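Local coordinates for homocitrate synthase (Sulfolobus acidocaldarius, PDB 6KTQ), which catalyses the aldol-type condensation of 2-oxoglutarate with acetyl-CoA to give homocitrate, the first step of lysine biosynthesis through alpha-aminoadipate, at residues A[167-173]-A[195-200]; A[227-231]-A[259-264]. All coordinates share one frame; numbering follows the deposited sequence.

Contact 1 (A[167-173]-A[195-200]); sequences TAEDATR and SIADTV. With AKG (2-oxoglutaric acid), chain D; COA (coenzyme A), chain E.
Thr-167 and Ser-195 face the same side of two parallel strands and divide one carboxylate of 2-oxoglutarate between them. Thr-167 OG1 donates to AKG O4 at 2.8 Å, and Ser-195 OG donates to AKG O3 at 2.7 Å. The serine hydroxyl reaches the ligand because OG is anti to the backbone N (chi1 172°), while Thr-167 OG1 is also hydrogen-bonded to Arg-165 NE. The strands are joined by Ala-168 N to Ser-195 O and by Ala-197 N to Ala-168 O.

Past the strand ends, Thr-199 OG1 does two jobs. It accepts from Asp-170 N at 2.7 Å and donates to AKG O2, at the other end of the ligand. The extended Glu-169 side chain crosses Thr-199 at a slant; Glu-169 CG lies 3.6 Å from Thr-199 OG1, and Glu-169 OE2 is salt-bridged to Lys-138. An alanine in place of Glu-169 would probably leave Lys-138 without its carboxylate mate and open a gap beside Thr-199 and the ligand.

Thr-172 OG1 donates to Asp-198 OD1 at 2.6 Å, meeting it on the anti side and out of the carboxylate plane. The Asp-198 oxygens also take the backbone N-H groups of Val-202 and Leu-203. One water donates to Asp-170 OD1 and Thr-172 OG1 and accepts from Val-200 N. Arg-173 grips Asp-170 side-on through NE and NH1, and Ser-131 is a further partner of Asp-170 OD2. Val-200 CG2 lies over the centre of the Arg-173 guanidinium face, 3.4 Å above its plane.

The strands belong to the beta-alpha-beta unit of strand 163-169, helix 176-189 and strand 193-198. Strands 123-129 and 223-228 flank the pair, and helix 205-218 packs on Ile-196.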
# COMPACT_ATOMS: atom_id res chain seq x y z
N THR A 167 11.37 -13.94 -18.55
CA THR A 167 12.23 -13.69 -17.41
C THR A 167 13.27 -12.67 -17.78
O THR A 167 14.04 -12.87 -18.72
CB THR A 167 12.93 -14.97 -16.94
OG1 THR A 167 11.95 -15.84 -16.38
CG2 THR A 167 13.96 -14.67 -15.88
N ALA A 168 13.29 -11.56 -17.05
CA ALA A 168 14.27 -10.54 -17.22
C ALA A 168 15.44 -10.87 -16.31
O ALA A 168 15.42 -10.58 -15.11
CB ALA A 168 13.69 -9.17 -16.89
N GLU A 169 16.45 -11.50 -16.89
CA GLU A 169 17.60 -11.95 -16.15
C GLU A 169 18.51 -10.77 -15.86
O GLU A 169 18.70 -9.88 -16.72
CB GLU A 169 18.30 -13.07 -16.94
CG GLU A 169 19.54 -13.64 -16.30
CD GLU A 169 20.09 -14.84 -17.06
OE1 GLU A 169 20.72 -15.70 -16.40
OE2 GLU A 169 19.93 -14.92 -18.31
N ASP A 170 19.05 -10.76 -14.64
CA ASP A 170 19.85 -9.64 -14.11
C ASP A 170 19.10 -8.30 -14.17
O ASP A 170 19.71 -7.23 -14.31
CB ASP A 170 21.18 -9.54 -14.84
CG ASP A 170 22.26 -8.90 -14.01
OD1 ASP A 170 22.16 -8.82 -12.77
OD2 ASP A 170 23.25 -8.46 -14.60
N ALA A 171 17.79 -8.38 -14.05
CA ALA A 171 16.93 -7.19 -14.01
C ALA A 171 17.33 -6.25 -12.90
O ALA A 171 17.21 -5.03 -13.06
CB ALA A 171 15.50 -7.60 -13.81
N THR A 172 17.83 -6.78 -11.79
CA THR A 172 18.11 -5.95 -10.64
C THR A 172 19.40 -5.16 -10.78
O THR A 172 19.67 -4.33 -9.95
CB THR A 172 18.10 -6.78 -9.34
OG1 THR A 172 19.13 -7.78 -9.40
CG2 THR A 172 16.74 -7.48 -9.18
N ARG A 173 20.19 -5.39 -11.84
CA ARG A 173 21.32 -4.53 -12.15
C ARG A 173 21.18 -3.86 -13.53
O ARG A 173 22.11 -3.25 -14.02
CB ARG A 173 22.63 -5.30 -12.05
CG ARG A 173 22.92 -5.86 -10.66
CD ARG A 173 24.29 -6.50 -10.57
NE ARG A 173 24.39 -7.63 -11.50
CZ ARG A 173 25.49 -8.34 -11.74
NH1 ARG A 173 25.45 -9.33 -12.62
NH2 ARG A 173 26.61 -8.08 -11.09
N SER A 195 8.98 -12.38 -14.92
CA SER A 195 9.80 -12.61 -13.72
C SER A 195 10.93 -11.63 -13.68
O SER A 195 11.73 -11.48 -14.65
CB SER A 195 10.37 -14.04 -13.67
OG SER A 195 11.31 -14.16 -12.58
N ILE A 196 11.01 -10.95 -12.53
CA ILE A 196 12.09 -10.02 -12.25
C ILE A 196 13.13 -10.86 -11.47
O ILE A 196 12.85 -11.35 -10.37
CB ILE A 196 11.57 -8.82 -11.41
CG1 ILE A 196 10.44 -8.07 -12.15
CG2 ILE A 196 12.69 -7.88 -10.99
CD1 ILE A 196 10.84 -7.44 -13.47
N ALA A 197 14.31 -11.04 -12.07
CA ALA A 197 15.33 -11.93 -11.51
C ALA A 197 16.43 -11.16 -10.85
O ALA A 197 17.14 -10.37 -11.49
CB ALA A 197 15.90 -12.87 -12.57
N ASP A 198 16.57 -11.38 -9.56
CA ASP A 198 17.70 -10.88 -8.83
C ASP A 198 18.74 -11.99 -8.93
O ASP A 198 18.99 -12.75 -7.97
CB ASP A 198 17.32 -10.59 -7.41
CG ASP A 198 18.41 -9.89 -6.66
OD1 ASP A 198 19.34 -9.32 -7.28
OD2 ASP A 198 18.32 -9.93 -5.41
N THR A 199 19.31 -12.06 -10.12
CA THR A 199 20.25 -13.10 -10.52
C THR A 199 21.45 -13.26 -9.59
O THR A 199 21.87 -14.39 -9.33
CB THR A 199 20.72 -12.78 -11.95
OG1 THR A 199 19.56 -12.71 -12.78
CG2 THR A 199 21.69 -13.84 -12.49
N VAL A 200 21.97 -12.15 -9.06
CA VAL A 200 23.15 -12.21 -8.18
C VAL A 200 22.85 -11.79 -6.74
O VAL A 200 23.76 -11.55 -5.97
CB VAL A 200 24.35 -11.43 -8.76
CG1 VAL A 200 24.77 -12.03 -10.09
CG2 VAL A 200 24.06 -9.93 -8.91
C1 AKG D . 18.17 -16.14 -13.02
O1 AKG D . 18.59 -15.98 -11.86
O2 AKG D . 18.40 -15.27 -13.90
C2 AKG D . 17.41 -17.36 -13.34
O5 AKG D . 17.77 -18.46 -12.89
C3 AKG D . 16.15 -17.26 -14.20
C4 AKG D . 14.99 -17.01 -13.23
C5 AKG D . 13.58 -17.04 -13.81
O3 AKG D . 12.72 -16.32 -13.23
O4 AKG D . 13.33 -17.76 -14.83
N1A COA E . 18.65 -16.73 -25.44
C2A COA E . 19.37 -17.08 -26.54
N3A COA E . 20.67 -17.49 -26.49
C4A COA E . 21.33 -17.55 -25.31
C5A COA E . 20.61 -17.20 -24.08
C6A COA E . 19.21 -16.77 -24.21
N6A COA E . 18.52 -16.43 -23.11
N7A COA E . 21.49 -17.37 -23.07
C8A COA E . 22.67 -17.78 -23.61
N9A COA E . 22.57 -17.88 -24.94
C1B COA E . 23.58 -18.39 -25.87
C2B COA E . 24.93 -17.73 -25.82
O2B COA E . 24.98 -16.51 -26.53
C3B COA E . 25.75 -18.82 -26.47
O3B COA E . 25.52 -18.96 -27.86
P3B COA E . 26.75 -19.31 -28.82
O7A COA E . 26.25 -18.75 -30.10
O8A COA E . 26.82 -20.82 -28.73
O9A COA E . 27.94 -18.62 -28.25
C4B COA E . 25.23 -20.08 -25.82
O4B COA E . 23.84 -19.77 -25.53
C5B COA E . 26.25 -20.22 -24.70
O5B COA E . 26.23 -21.40 -24.02
P1A COA E . 26.90 -22.83 -24.30
O1A COA E . 26.41 -23.34 -22.99
O2A COA E . 28.38 -22.83 -24.61
O3A COA E . 26.03 -23.30 -25.57
P2A COA E . 25.65 -24.78 -25.99
O4A COA E . 26.89 -25.63 -25.99
O5A COA E . 24.77 -24.66 -27.21
O6A COA E . 24.66 -25.30 -24.85
CBP COA E . 22.69 -25.33 -23.46
CCP COA E . 23.43 -24.60 -24.59
CDP COA E . 21.37 -24.60 -23.12
CEP COA E . 22.35 -26.75 -23.93
CAP COA E . 23.65 -25.40 -22.27
OAP COA E . 24.22 -24.12 -21.94
C9P COA E . 22.95 -25.93 -21.06
O9P COA E . 22.63 -27.10 -21.04
N8P COA E . 22.73 -25.05 -20.08
C7P COA E . 22.08 -25.38 -18.82
C6P COA E . 20.80 -24.55 -18.66
C5P COA E . 21.15 -23.09 -18.49
O5P COA E . 22.27 -22.68 -18.84
N4P COA E . 20.20 -22.30 -17.97
C3P COA E . 20.43 -20.86 -17.86
C2P COA E . 19.42 -20.12 -17.00
S1P COA E . 19.79 -18.35 -17.23
O HOH W 1 20.92 -9.70 -10.44

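Contact 2 (A[227-231]-A[259-264]); sequences HAHND and ERVGIA. With AKG (2-oxoglutaric acid), chain D.
His-229 and Ile-263 form a single backbone bridge with CA atoms 4.2 Å apart, held by Ala-264 N to Ala-228 O and Asn-230 N to Gly-262 O, and a type II' beta turn from Glu-259 to Gly-262 leads into it.

Ile-263 CG2 sits over the face of the His-229 ring, 3.5 Å from its centroid and 9° off the normal. This is a CH-pi contact. Chi1 of 68° tucks Ile-263 CG1 between the backbone N and the carbonyl carbon and so leaves CG2 anti to the carbonyl carbon, above the ring. Ile-263 CG2 also lies 3.7 Å from His-227 NE2. AKG C4 covers one face of the His-227 ring, and His-227 ND1 is hydrogen-bonded to His-251.

Farther out, Arg-260 holds Asp-231 side-on. Arg-260 NE meets the syn lone pair of Asp-231 OD2 at 3.0 Å, and Arg-260 NH2 reaches Asp-231 OD1 at 3.1 Å. The two flat groups are nearly coplanar, 26° apart. Arg-260 NH2 also hydrogen-bonds to Thr-199 O. Val-261 CG2 rests against the peptide between Asn-230 and Asp-231, 3.4 Å from Asp-231 N.

His-227, His-229 and Glu-42 bind the zinc ion. Glu-42 also accepts from Glu-259 N. That bond and the methyl over the His-229 ring probably help fix the orientation of the zinc ligands.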
# COMPACT_ATOMS: atom_id res chain seq x y z
N HIS A 227 12.29 -13.74 -8.45
CA HIS A 227 13.25 -14.83 -8.47
C HIS A 227 14.49 -14.29 -7.79
O HIS A 227 15.20 -13.47 -8.35
CB HIS A 227 13.53 -15.27 -9.91
CG HIS A 227 14.51 -16.40 -10.01
ND1 HIS A 227 14.12 -17.71 -10.07
CD2 HIS A 227 15.86 -16.40 -10.01
CE1 HIS A 227 15.19 -18.48 -10.13
NE2 HIS A 227 16.26 -17.71 -10.09
N ALA A 228 14.71 -14.71 -6.56
CA ALA A 228 15.69 -14.07 -5.71
C ALA A 228 16.76 -15.03 -5.21
O ALA A 228 16.46 -15.93 -4.45
CB ALA A 228 14.97 -13.45 -4.53
N HIS A 229 18.00 -14.77 -5.60
CA HIS A 229 19.16 -15.45 -5.11
C HIS A 229 19.64 -14.93 -3.78
O HIS A 229 19.41 -13.77 -3.40
CB HIS A 229 20.28 -15.37 -6.14
CG HIS A 229 20.12 -16.36 -7.23
ND1 HIS A 229 20.74 -17.59 -7.21
CD2 HIS A 229 19.34 -16.34 -8.33
CE1 HIS A 229 20.38 -18.27 -8.27
NE2 HIS A 229 19.52 -17.54 -8.96
N ASN A 230 20.32 -15.83 -3.05
CA ASN A 230 20.70 -15.58 -1.66
C ASN A 230 22.14 -15.19 -1.44
O ASN A 230 22.65 -15.36 -0.35
CB ASN A 230 20.38 -16.85 -0.85
CG ASN A 230 20.15 -16.55 0.61
OD1 ASN A 230 19.55 -15.52 0.96
ND2 ASN A 230 20.61 -17.44 1.49
N ASP A 231 22.81 -14.61 -2.44
CA ASP A 231 24.24 -14.31 -2.32
C ASP A 231 24.61 -13.44 -1.15
O ASP A 231 25.71 -13.58 -0.59
CB ASP A 231 24.81 -13.70 -3.59
CG ASP A 231 24.60 -14.59 -4.80
OD1 ASP A 231 23.42 -14.87 -5.11
OD2 ASP A 231 25.61 -15.00 -5.42
N GLU A 259 21.87 -22.43 -8.29
CA GLU A 259 23.21 -21.95 -8.60
C GLU A 259 23.81 -21.27 -7.40
O GLU A 259 23.11 -20.54 -6.69
CB GLU A 259 23.21 -20.95 -9.75
CG GLU A 259 23.01 -21.56 -11.09
CD GLU A 259 24.26 -22.04 -11.83
OE1 GLU A 259 25.45 -21.75 -11.49
OE2 GLU A 259 24.00 -22.72 -12.83
N ARG A 260 25.09 -21.54 -7.18
CA ARG A 260 25.91 -20.91 -6.18
C ARG A 260 25.35 -21.13 -4.77
O ARG A 260 25.49 -22.22 -4.24
CB ARG A 260 26.15 -19.42 -6.52
CG ARG A 260 26.79 -19.13 -7.87
CD ARG A 260 27.09 -17.63 -8.11
NE ARG A 260 25.95 -16.77 -7.76
CZ ARG A 260 24.82 -16.65 -8.48
NH1 ARG A 260 24.68 -17.26 -9.64
NH2 ARG A 260 23.83 -15.88 -8.02
N VAL A 261 24.69 -20.13 -4.18
CA VAL A 261 24.07 -20.29 -2.85
C VAL A 261 22.58 -20.48 -2.88
O VAL A 261 21.92 -20.55 -1.83
CB VAL A 261 24.46 -19.13 -1.92
CG1 VAL A 261 25.95 -19.15 -1.69
CG2 VAL A 261 24.04 -17.82 -2.50
N GLY A 262 22.03 -20.58 -4.08
CA GLY A 262 20.63 -20.94 -4.26
C GLY A 262 19.68 -19.75 -4.16
O GLY A 262 20.12 -18.61 -4.00
N ILE A 263 18.38 -20.05 -4.26
CA ILE A 263 17.31 -19.05 -4.17
C ILE A 263 16.50 -19.20 -2.90
O ILE A 263 16.82 -20.03 -2.02
CB ILE A 263 16.40 -19.02 -5.42
CG1 ILE A 263 15.53 -20.29 -5.59
CG2 ILE A 263 17.24 -18.79 -6.67
CD1 ILE A 263 14.37 -20.08 -6.55
N ALA A 264 15.50 -18.33 -2.75
CA ALA A 264 14.65 -18.35 -1.56
C ALA A 264 14.15 -19.76 -1.22
O ALA A 264 13.56 -20.42 -2.06
CB ALA A 264 13.44 -17.42 -1.77
C1 AKG D . 18.17 -16.14 -13.02
O1 AKG D . 18.59 -15.98 -11.86
O2 AKG D . 18.40 -15.27 -13.90
C2 AKG D . 17.41 -17.36 -13.34
O5 AKG D . 17.77 -18.46 -12.89
C3 AKG D . 16.15 -17.26 -14.20
C4 AKG D . 14.99 -17.01 -13.23
C5 AKG D . 13.58 -17.04 -13.81
O3 AKG D . 12.72 -16.32 -13.23
O4 AKG D . 13.33 -17.76 -14.83

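How the contacts relate
Contact 1 comes first along the chain and closes before contact 2 opens. Their centres are about 12 Å apart. Segments 167-173, 195-200 and 227-231 run off the C-terminal ends of parallel strands in the catalytic TIM barrel, where strands 193-198 and 223-228 are neighbours. Segment 259-264 lies in the loop between strand 249-252 and helix 266-277. The two contacts touch directly: Asp-198 N lies 2.8 Å from His-227 O, probably hydrogen-bonded, and Val-200 O packs on Asp-231 CG. Both also touch 2-oxoglutarate. Contact 1 serves the substrate and contact 2 the metal. Together they line neighbouring parts of the active site, joining substrate recognition to metal binding.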